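Local coordinates for protein myosin-17 (Arabidopsis thaliana, PDB 7KFL) that probably moves organelles and vesicles along actin filaments as a plant class XI myosin, recognising cargo through the globular tail domain described here, at residues D172-E177 against T244-F249; S217-L222 against L277-Q282. One frame throughout, in Å; residues are numbered along the deposited sequence.

Contact 1. Residues D172-E177 against T244-F249; sequences DNLKKE and TQIFSF
Lys175 sends its CG anti to its own carbonyl carbon (chi1 -79°) and runs extended from there, which lays the methylene chain across Phe249; the ring in turn is carried toward the lysine by a first torsion that sets CG opposite the backbone N. The result is a CH-pi contact: Lys175 CG stands 4.2 Å from the centroid of the Phe249 ring, 15° off the ring normal and therefore over the face. Further out, Lys175 CD keeps to the same face, and Lys175 CE reaches the start of the phenylalanine side chain, 4.0 Å from Phe249 CB. The far rim of the ring meets the lysine backbone, with Phe249 CE2 3.9 Å from Lys175 O. Ile246 meets the same stretch of the lysine stem from another direction, its CD1 lying 3.5 Å from Lys175 CG. The same methyl is 3.8 Å from Leu174 CG, so it sits in the angle between two successive side chains of helix 150-186. Leu174 CD2 adds a contact with Ile246 CG1 at 3.8 Å. The short axes pass 10.4 Å apart at -33°, a spacing that leaves room for these side chains between the backbones. Beyond the pair, Ile178 and Leu182 of helix 150-186 also pack on Phe249, while Gln245 turns its OE1 to Arg171. Chemically, no polar bond joins the two segments: apolar packing and the CH-pi contact hold them, with the ring also near a carbonyl oxygen; the lysine contributes its aliphatic stem to a largely buried seam, and its ammonium end has a long, weak ion pair with Asp380.

Contact 2. Residues S217-L222 against L277-Q282; sequences SIRKSL and LAELEQ
The guanidinium of Arg219 has backbone and CB atoms of the 277-282 helix over one face, Gln282 CB being 3.6 Å from Arg219 NH1 and the carbonyl Glu279 O also on that face. At the edge, in the plane of the group, lie Glu279 OE1 and a water. The bond from Arg219 NH1 to Glu279 OE1 is long at 3.3 Å, hence weak, yet nearly straight at 172°, and it belongs to a salt bridge; the two planar groups are turned 64° apart. The water accepts weakly from Arg219 NH1 and donates to Gln282 OE1 at 2.9 Å, linking two side chains that run alongside each other. Arg219 reaches this place because its chain is extended from CG to NE, whereas Glu279 bends at chi2 to bring its carboxylate back against the arginine. The other carboxylate oxygen, Glu279 OE2, is hydrogen-bonded by Gln216 NE2, which probably helps to fix the group. Were Arg219 replaced by an alanine, Glu279 OE1 would probably lose its cationic mate, and the 279-282 turn the cover of the guanidinium. On the inner side the contact is apolar: Leu280 CD2 lies 4.0 Å from Ile218 CG2 and 4.1 Å from Leu222 CD1, and Phe247 of helix 236-260 packs on both leucines. With axes 9.8 Å apart and inclined by 20°, these are two nearly parallel helices, 205-231 and 267-287, of the alpha-helical bundle of the myosin globular tail, here with a buried aliphatic side and a polar flank.

Overall arrangement
The centres of contact 1 and contact 2 are 13 Å apart, and four helices supply them, in chain order 150-186, 205-231, 236-260 and 267-287. Their segments alternate along the sequence: contact 1 pairs the first helix with the third, contact 2 the second with the fourth. Direct links between the contacts close the group. Leu174 CD1 lies 4.0 Å from Ser221 O, and Glu177 OE2 is 2.8 Å from Ser221 OG, a probable hydrogen bond. Contact 1 lies near the centre of the chain, contact 2 about 15 Å from it. Helices 236-260 and 267-287 bring segments within the DIL range against helices 150-186 and 205-231 respectively, joining these parts of the cargo-binding tail into one bundle.

Contact 1. Residues D172-E177 against T244-F249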
ATOM      1  N   ASP A 172      -2.892   3.411  -5.208  1.00 47.59           N
ATOM      2  CA  ASP A 172      -2.684   4.683  -5.953  1.00 48.88           C
ATOM      3  C   ASP A 172      -3.941   5.560  -5.816  1.00 48.69           C
ATOM      4  O   ASP A 172      -3.776   6.782  -5.652  1.00 48.68           O
ATOM      5  CB  ASP A 172      -2.247   4.410  -7.400  1.00 50.17           C
ATOM      6  CG  ASP A 172      -0.827   3.863  -7.536  1.00 51.11           C
ATOM      7  OD1 ASP A 172      -0.102   3.811  -6.514  1.00 51.36           O
ATOM      8  OD2 ASP A 172      -0.448   3.486  -8.666  1.00 51.57           O
ATOM      9  N   ASN A 173      -5.143   4.970  -5.838  1.00 49.01           N
ATOM     10  CA  ASN A 173      -6.431   5.690  -5.620  1.00 49.48           C
ATOM     11  C   ASN A 173      -6.428   6.366  -4.241  1.00 49.30           C
ATOM     12  O   ASN A 173      -6.881   7.528  -4.153  1.00 48.14           O
ATOM     13  CB  ASN A 173      -7.651   4.769  -5.731  1.00 49.86           C
ATOM     14  CG  ASN A 173      -8.065   4.468  -7.156  1.00 50.49           C
ATOM     15  OD1 ASN A 173      -7.457   4.953  -8.108  1.00 51.25           O
ATOM     16  ND2 ASN A 173      -9.100   3.659  -7.314  1.00 50.99           N
ATOM     17  N   LEU A 174      -5.952   5.658  -3.211  1.00 48.85           N
ATOM     18  CA  LEU A 174      -5.839   6.169  -1.818  1.00 49.08           C
ATOM     19  C   LEU A 174      -4.793   7.293  -1.769  1.00 49.97           C
ATOM     20  O   LEU A 174      -5.074   8.315  -1.114  1.00 49.21           O
ATOM     21  CB  LEU A 174      -5.484   5.007  -0.882  1.00 48.69           C
ATOM     22  CG  LEU A 174      -5.259   5.353   0.591  1.00 48.37           C
ATOM     23  CD1 LEU A 174      -6.357   6.252   1.134  1.00 48.73           C
ATOM     24  CD2 LEU A 174      -5.162   4.085   1.424  1.00 48.57           C
ATOM     25  N   LYS A 175      -3.649   7.115  -2.445  1.00 52.19           N
ATOM     26  CA  LYS A 175      -2.571   8.137  -2.579  1.00 54.14           C
ATOM     27  C   LYS A 175      -3.155   9.432  -3.161  1.00 55.32           C
ATOM     28  O   LYS A 175      -2.844  10.507  -2.623  1.00 56.41           O
ATOM     29  CB  LYS A 175      -1.424   7.640  -3.468  1.00 55.51           C
ATOM     30  CG  LYS A 175      -0.437   6.688  -2.803  1.00 56.71           C
ATOM     31  CD  LYS A 175       0.842   6.471  -3.597  1.00 57.83           C
ATOM     32  CE  LYS A 175       1.728   5.385  -3.017  1.00 58.99           C
ATOM     33  NZ  LYS A 175       2.981   5.206  -3.793  1.00 59.61           N
ATOM     34  N   LYS A 176      -3.969   9.325  -4.215  1.00 56.43           N
ATOM     35  CA  LYS A 176      -4.582  10.473  -4.940  1.00 58.18           C
ATOM     36  C   LYS A 176      -5.578  11.203  -4.029  1.00 58.37           C
ATOM     37  O   LYS A 176      -5.749  12.427  -4.207  1.00 59.16           O
ATOM     38  CB  LYS A 176      -5.270   9.974  -6.215  1.00 59.48           C
ATOM     39  CG  LYS A 176      -5.995  11.028  -7.043  1.00 61.10           C
ATOM     40  CD  LYS A 176      -7.081  10.438  -7.923  1.00 62.76           C
ATOM     41  CE  LYS A 176      -7.052  10.947  -9.349  1.00 64.15           C
ATOM     42  NZ  LYS A 176      -7.779  10.036 -10.268  1.00 64.88           N
ATOM     43  N   GLU A 177      -6.223  10.482  -3.107  1.00 57.47           N
ATOM     44  CA  GLU A 177      -7.280  11.029  -2.214  1.00 57.11           C
ATOM     45  C   GLU A 177      -6.641  11.824  -1.066  1.00 56.68           C
ATOM     46  O   GLU A 177      -7.195  12.888  -0.724  1.00 56.26           O
ATOM     47  CB  GLU A 177      -8.166   9.903  -1.678  1.00 57.51           C
ATOM     48  CG  GLU A 177      -9.494  10.397  -1.131  1.00 58.46           C
ATOM     49  CD  GLU A 177     -10.442   9.301  -0.679  1.00 59.15           C
ATOM     50  OE1 GLU A 177     -10.832   8.468  -1.527  1.00 59.20           O
ATOM     51  OE2 GLU A 177     -10.778   9.276   0.525  1.00 59.75           O
ATOM     52  N   THR A 244       1.235   0.177   4.741  1.00 48.19           N
ATOM     53  CA  THR A 244       2.706   0.324   4.933  1.00 47.63           C
ATOM     54  C   THR A 244       3.282   1.142   3.771  1.00 46.89           C
ATOM     55  O   THR A 244       4.074   2.059   4.039  1.00 46.75           O
ATOM     56  CB  THR A 244       3.404  -1.034   5.073  1.00 47.47           C
ATOM     57  OG1 THR A 244       2.812  -1.731   6.170  1.00 48.18           O
ATOM     58  CG2 THR A 244       4.893  -0.910   5.307  1.00 47.49           C
ATOM     59  N   GLN A 245       2.879   0.834   2.535  1.00 47.30           N
ATOM     60  CA  GLN A 245       3.315   1.556   1.307  1.00 48.00           C
ATOM     61  C   GLN A 245       2.726   2.975   1.293  1.00 48.46           C
ATOM     62  O   GLN A 245       3.382   3.872   0.734  1.00 49.83           O
ATOM     63  CB  GLN A 245       2.923   0.775   0.049  1.00 47.80           C
ATOM     64  CG  GLN A 245       3.745  -0.490  -0.157  1.00 48.22           C
ATOM     65  CD  GLN A 245       3.765  -0.956  -1.593  1.00 48.82           C
ATOM     66  OE1 GLN A 245       2.795  -0.800  -2.335  1.00 49.25           O
ATOM     67  NE2 GLN A 245       4.878  -1.546  -1.998  1.00 48.58           N
ATOM     68  N   ILE A 246       1.541   3.174   1.877  1.00 49.03           N
ATOM     69  CA  ILE A 246       0.838   4.493   1.920  1.00 49.18           C
ATOM     70  C   ILE A 246       1.492   5.391   2.980  1.00 48.90           C
ATOM     71  O   ILE A 246       1.628   6.600   2.717  1.00 48.01           O
ATOM     72  CB  ILE A 246      -0.672   4.300   2.163  1.00 49.64           C
ATOM     73  CG1 ILE A 246      -1.362   3.718   0.927  1.00 50.19           C
ATOM     74  CG2 ILE A 246      -1.331   5.598   2.609  1.00 50.15           C
ATOM     75  CD1 ILE A 246      -1.598   4.722  -0.179  1.00 50.34           C
ATOM     76  N   PHE A 247       1.861   4.834   4.138  1.00 48.65           N
ATOM     77  CA  PHE A 247       2.547   5.576   5.230  1.00 48.62           C
ATOM     78  C   PHE A 247       3.955   5.963   4.759  1.00 48.45           C
ATOM     79  O   PHE A 247       4.422   7.066   5.117  1.00 48.53           O
ATOM     80  CB  PHE A 247       2.542   4.776   6.536  1.00 48.77           C
ATOM     81  CG  PHE A 247       1.355   5.060   7.422  1.00 49.13           C
ATOM     82  CD1 PHE A 247       0.063   4.836   6.970  1.00 49.16           C
ATOM     83  CD2 PHE A 247       1.524   5.559   8.706  1.00 49.69           C
ATOM     84  CE1 PHE A 247      -1.031   5.099   7.782  1.00 49.43           C
ATOM     85  CE2 PHE A 247       0.430   5.821   9.517  1.00 49.76           C
ATOM     86  CZ  PHE A 247      -0.846   5.592   9.054  1.00 49.74           C
ATOM     87  N   SER A 248       4.594   5.095   3.970  1.00 48.25           N
ATOM     88  CA  SER A 248       5.829   5.392   3.194  1.00 48.03           C
ATOM     89  C   SER A 248       5.638   6.700   2.413  1.00 47.48           C
ATOM     90  O   SER A 248       6.481   7.602   2.558  1.00 48.01           O
ATOM     91  CB  SER A 248       6.194   4.244   2.282  1.00 48.24           C
ATOM     92  OG  SER A 248       6.714   4.710   1.046  1.00 48.63           O
ATOM     93  N   PHE A 249       4.555   6.800   1.638  1.00 46.77           N
ATOM     94  CA  PHE A 249       4.179   7.994   0.833  1.00 46.90           C
ATOM     95  C   PHE A 249       4.024   9.217   1.749  1.00 47.42           C
ATOM     96  O   PHE A 249       4.568  10.289   1.417  1.00 47.27           O
ATOM     97  CB  PHE A 249       2.907   7.705   0.030  1.00 46.74           C
ATOM     98  CG  PHE A 249       2.258   8.908  -0.604  1.00 47.09           C
ATOM     99  CD1 PHE A 249       2.774   9.465  -1.764  1.00 47.91           C
ATOM    100  CD2 PHE A 249       1.119   9.470  -0.050  1.00 47.30           C
ATOM    101  CE1 PHE A 249       2.170  10.566  -2.351  1.00 48.44           C
ATOM    102  CE2 PHE A 249       0.516  10.573  -0.639  1.00 48.31           C
ATOM    103  CZ  PHE A 249       1.042  11.118  -1.789  1.00 48.36           C
TER

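Contact 2. Residues S217-L222 against L277-Q282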
ATOM      1  N   SER A 217      -9.035  14.430   8.440  1.00 50.95           N
ATOM      2  CA  SER A 217      -9.562  14.117   7.082  1.00 51.45           C
ATOM      3  C   SER A 217      -8.821  12.907   6.496  1.00 51.58           C
ATOM      4  O   SER A 217      -9.483  12.044   5.881  1.00 52.09           O
ATOM      5  CB  SER A 217      -9.465  15.306   6.160  1.00 51.34           C
ATOM      6  OG  SER A 217     -10.124  16.432   6.714  1.00 52.16           O
ATOM      7  N   ILE A 218      -7.497  12.859   6.674  1.00 51.36           N
ATOM      8  CA  ILE A 218      -6.611  11.757   6.189  1.00 51.11           C
ATOM      9  C   ILE A 218      -6.987  10.465   6.924  1.00 51.10           C
ATOM     10  O   ILE A 218      -7.156   9.430   6.245  1.00 51.89           O
ATOM     11  CB  ILE A 218      -5.122  12.132   6.359  1.00 51.10           C
ATOM     12  CG1 ILE A 218      -4.705  13.202   5.346  1.00 51.30           C
ATOM     13  CG2 ILE A 218      -4.226  10.903   6.277  1.00 50.73           C
ATOM     14  CD1 ILE A 218      -3.365  13.843   5.629  1.00 51.45           C
ATOM     15  N   ARG A 219      -7.120  10.534   8.251  1.00 50.86           N
ATOM     16  CA  ARG A 219      -7.486   9.391   9.133  1.00 51.33           C
ATOM     17  C   ARG A 219      -8.814   8.768   8.671  1.00 51.66           C
ATOM     18  O   ARG A 219      -8.930   7.528   8.729  1.00 51.38           O
ATOM     19  CB  ARG A 219      -7.584   9.856  10.589  1.00 51.43           C
ATOM     20  CG  ARG A 219      -7.675   8.719  11.594  1.00 51.73           C
ATOM     21  CD  ARG A 219      -7.841   9.221  13.015  1.00 52.42           C
ATOM     22  NE  ARG A 219      -8.201   8.142  13.925  1.00 52.96           N
ATOM     23  CZ  ARG A 219      -8.203   8.227  15.251  1.00 53.51           C
ATOM     24  NH1 ARG A 219      -7.858   9.352  15.857  1.00 54.05           N
ATOM     25  NH2 ARG A 219      -8.547   7.175  15.970  1.00 54.15           N
ATOM     26  N   LYS A 220      -9.772   9.595   8.237  1.00 52.14           N
ATOM     27  CA  LYS A 220     -11.101   9.151   7.730  1.00 53.14           C
ATOM     28  C   LYS A 220     -10.914   8.358   6.432  1.00 52.91           C
ATOM     29  O   LYS A 220     -11.480   7.248   6.331  1.00 53.03           O
ATOM     30  CB  LYS A 220     -12.039  10.343   7.515  1.00 54.11           C
ATOM     31  CG  LYS A 220     -12.797  10.796   8.757  1.00 55.06           C
ATOM     32  CD  LYS A 220     -13.791  11.909   8.501  1.00 55.97           C
ATOM     33  CE  LYS A 220     -13.129  13.241   8.215  1.00 55.87           C
ATOM     34  NZ  LYS A 220     -14.097  14.361   8.296  1.00 56.84           N
ATOM     35  N   SER A 221     -10.150   8.910   5.484  1.00 52.98           N
ATOM     36  CA  SER A 221      -9.836   8.282   4.172  1.00 52.37           C
ATOM     37  C   SER A 221      -9.127   6.939   4.392  1.00 51.67           C
ATOM     38  O   SER A 221      -9.480   5.979   3.694  1.00 52.13           O
ATOM     39  CB  SER A 221      -9.026   9.206   3.298  1.00 52.27           C
ATOM     40  OG  SER A 221      -9.804  10.322   2.885  1.00 52.43           O
ATOM     41  N   LEU A 222      -8.184   6.867   5.336  1.00 50.90           N
ATOM     42  CA  LEU A 222      -7.485   5.601   5.690  1.00 50.83           C
ATOM     43  C   LEU A 222      -8.523   4.561   6.129  1.00 50.97           C
ATOM     44  O   LEU A 222      -8.459   3.428   5.626  1.00 51.59           O
ATOM     45  CB  LEU A 222      -6.458   5.853   6.801  1.00 51.13           C
ATOM     46  CG  LEU A 222      -5.241   6.699   6.425  1.00 50.69           C
ATOM     47  CD1 LEU A 222      -4.313   6.862   7.618  1.00 50.93           C
ATOM     48  CD2 LEU A 222      -4.482   6.095   5.254  1.00 50.58           C
ATOM     49  N   LEU A 277       0.931  13.502  13.556  1.00 54.87           N
ATOM     50  CA  LEU A 277       1.530  12.152  13.738  1.00 55.26           C
ATOM     51  C   LEU A 277       0.769  11.387  14.830  1.00 55.06           C
ATOM     52  O   LEU A 277       0.658  10.152  14.706  1.00 55.21           O
ATOM     53  CB  LEU A 277       3.017  12.289  14.090  1.00 56.64           C
ATOM     54  CG  LEU A 277       3.922  12.851  12.993  1.00 56.80           C
ATOM     55  CD1 LEU A 277       5.360  12.944  13.479  1.00 56.83           C
ATOM     56  CD2 LEU A 277       3.849  12.016  11.722  1.00 56.79           C
ATOM     57  N   ALA A 278       0.262  12.089  15.848  1.00 55.30           N
ATOM     58  CA  ALA A 278      -0.531  11.517  16.963  1.00 55.90           C
ATOM     59  C   ALA A 278      -1.865  10.971  16.432  1.00 55.77           C
ATOM     60  O   ALA A 278      -2.306   9.915  16.929  1.00 55.94           O
ATOM     61  CB  ALA A 278      -0.741  12.557  18.036  1.00 56.50           C
ATOM     62  N   GLU A 279      -2.480  11.665  15.467  1.00 55.17           N
ATOM     63  CA  GLU A 279      -3.714  11.217  14.763  1.00 55.66           C
ATOM     64  C   GLU A 279      -3.434   9.911  14.008  1.00 55.60           C
ATOM     65  O   GLU A 279      -4.253   8.975  14.121  1.00 55.40           O
ATOM     66  CB  GLU A 279      -4.211  12.294  13.795  1.00 55.74           C
ATOM     67  CG  GLU A 279      -4.937  13.438  14.477  1.00 56.48           C
ATOM     68  CD  GLU A 279      -6.393  13.174  14.827  1.00 57.18           C
ATOM     69  OE1 GLU A 279      -6.948  12.159  14.359  1.00 57.03           O
ATOM     70  OE2 GLU A 279      -6.973  13.996  15.565  1.00 58.54           O
ATOM     71  N   LEU A 280      -2.323   9.855  13.266  1.00 55.43           N
ATOM     72  CA  LEU A 280      -1.940   8.693  12.420  1.00 55.26           C
ATOM     73  C   LEU A 280      -1.499   7.523  13.306  1.00 56.38           C
ATOM     74  O   LEU A 280      -1.793   6.372  12.937  1.00 57.00           O
ATOM     75  CB  LEU A 280      -0.830   9.112  11.451  1.00 54.66           C
ATOM     76  CG  LEU A 280      -1.186  10.230  10.473  1.00 54.33           C
ATOM     77  CD1 LEU A 280      -0.008  10.539   9.563  1.00 53.60           C
ATOM     78  CD2 LEU A 280      -2.417   9.878   9.650  1.00 54.45           C
ATOM     79  N   GLU A 281      -0.818   7.802  14.423  1.00 57.51           N
ATOM     80  CA  GLU A 281      -0.431   6.780  15.435  1.00 58.93           C
ATOM     81  C   GLU A 281      -1.705   6.131  15.987  1.00 59.84           C
ATOM     82  O   GLU A 281      -1.743   4.887  16.075  1.00 59.51           O
ATOM     83  CB  GLU A 281       0.390   7.398  16.570  1.00 59.89           C
ATOM     84  CG  GLU A 281       1.064   6.366  17.460  1.00 60.64           C
ATOM     85  CD  GLU A 281       1.814   6.927  18.656  1.00 61.93           C
ATOM     86  OE1 GLU A 281       1.876   8.168  18.795  1.00 62.86           O
ATOM     87  OE2 GLU A 281       2.335   6.119  19.450  1.00 63.01           O
ATOM     88  N   GLN A 282      -2.699   6.955  16.341  1.00 60.92           N
ATOM     89  CA  GLN A 282      -4.012   6.518  16.892  1.00 62.12           C
ATOM     90  C   GLN A 282      -4.699   5.580  15.893  1.00 60.70           C
ATOM     91  O   GLN A 282      -5.230   4.539  16.334  1.00 60.38           O
ATOM     92  CB  GLN A 282      -4.893   7.725  17.225  1.00 63.75           C
ATOM     93  CG  GLN A 282      -4.643   8.297  18.614  1.00 65.71           C
ATOM     94  CD  GLN A 282      -5.044   7.341  19.713  1.00 68.27           C
ATOM     95  OE1 GLN A 282      -6.003   6.581  19.582  1.00 69.63           O
ATOM     96  NE2 GLN A 282      -4.310   7.371  20.814  1.00 69.91           N
TER
HETATM   97  O   HOH W   1      -7.917   8.672  19.102  1.00 70.40           O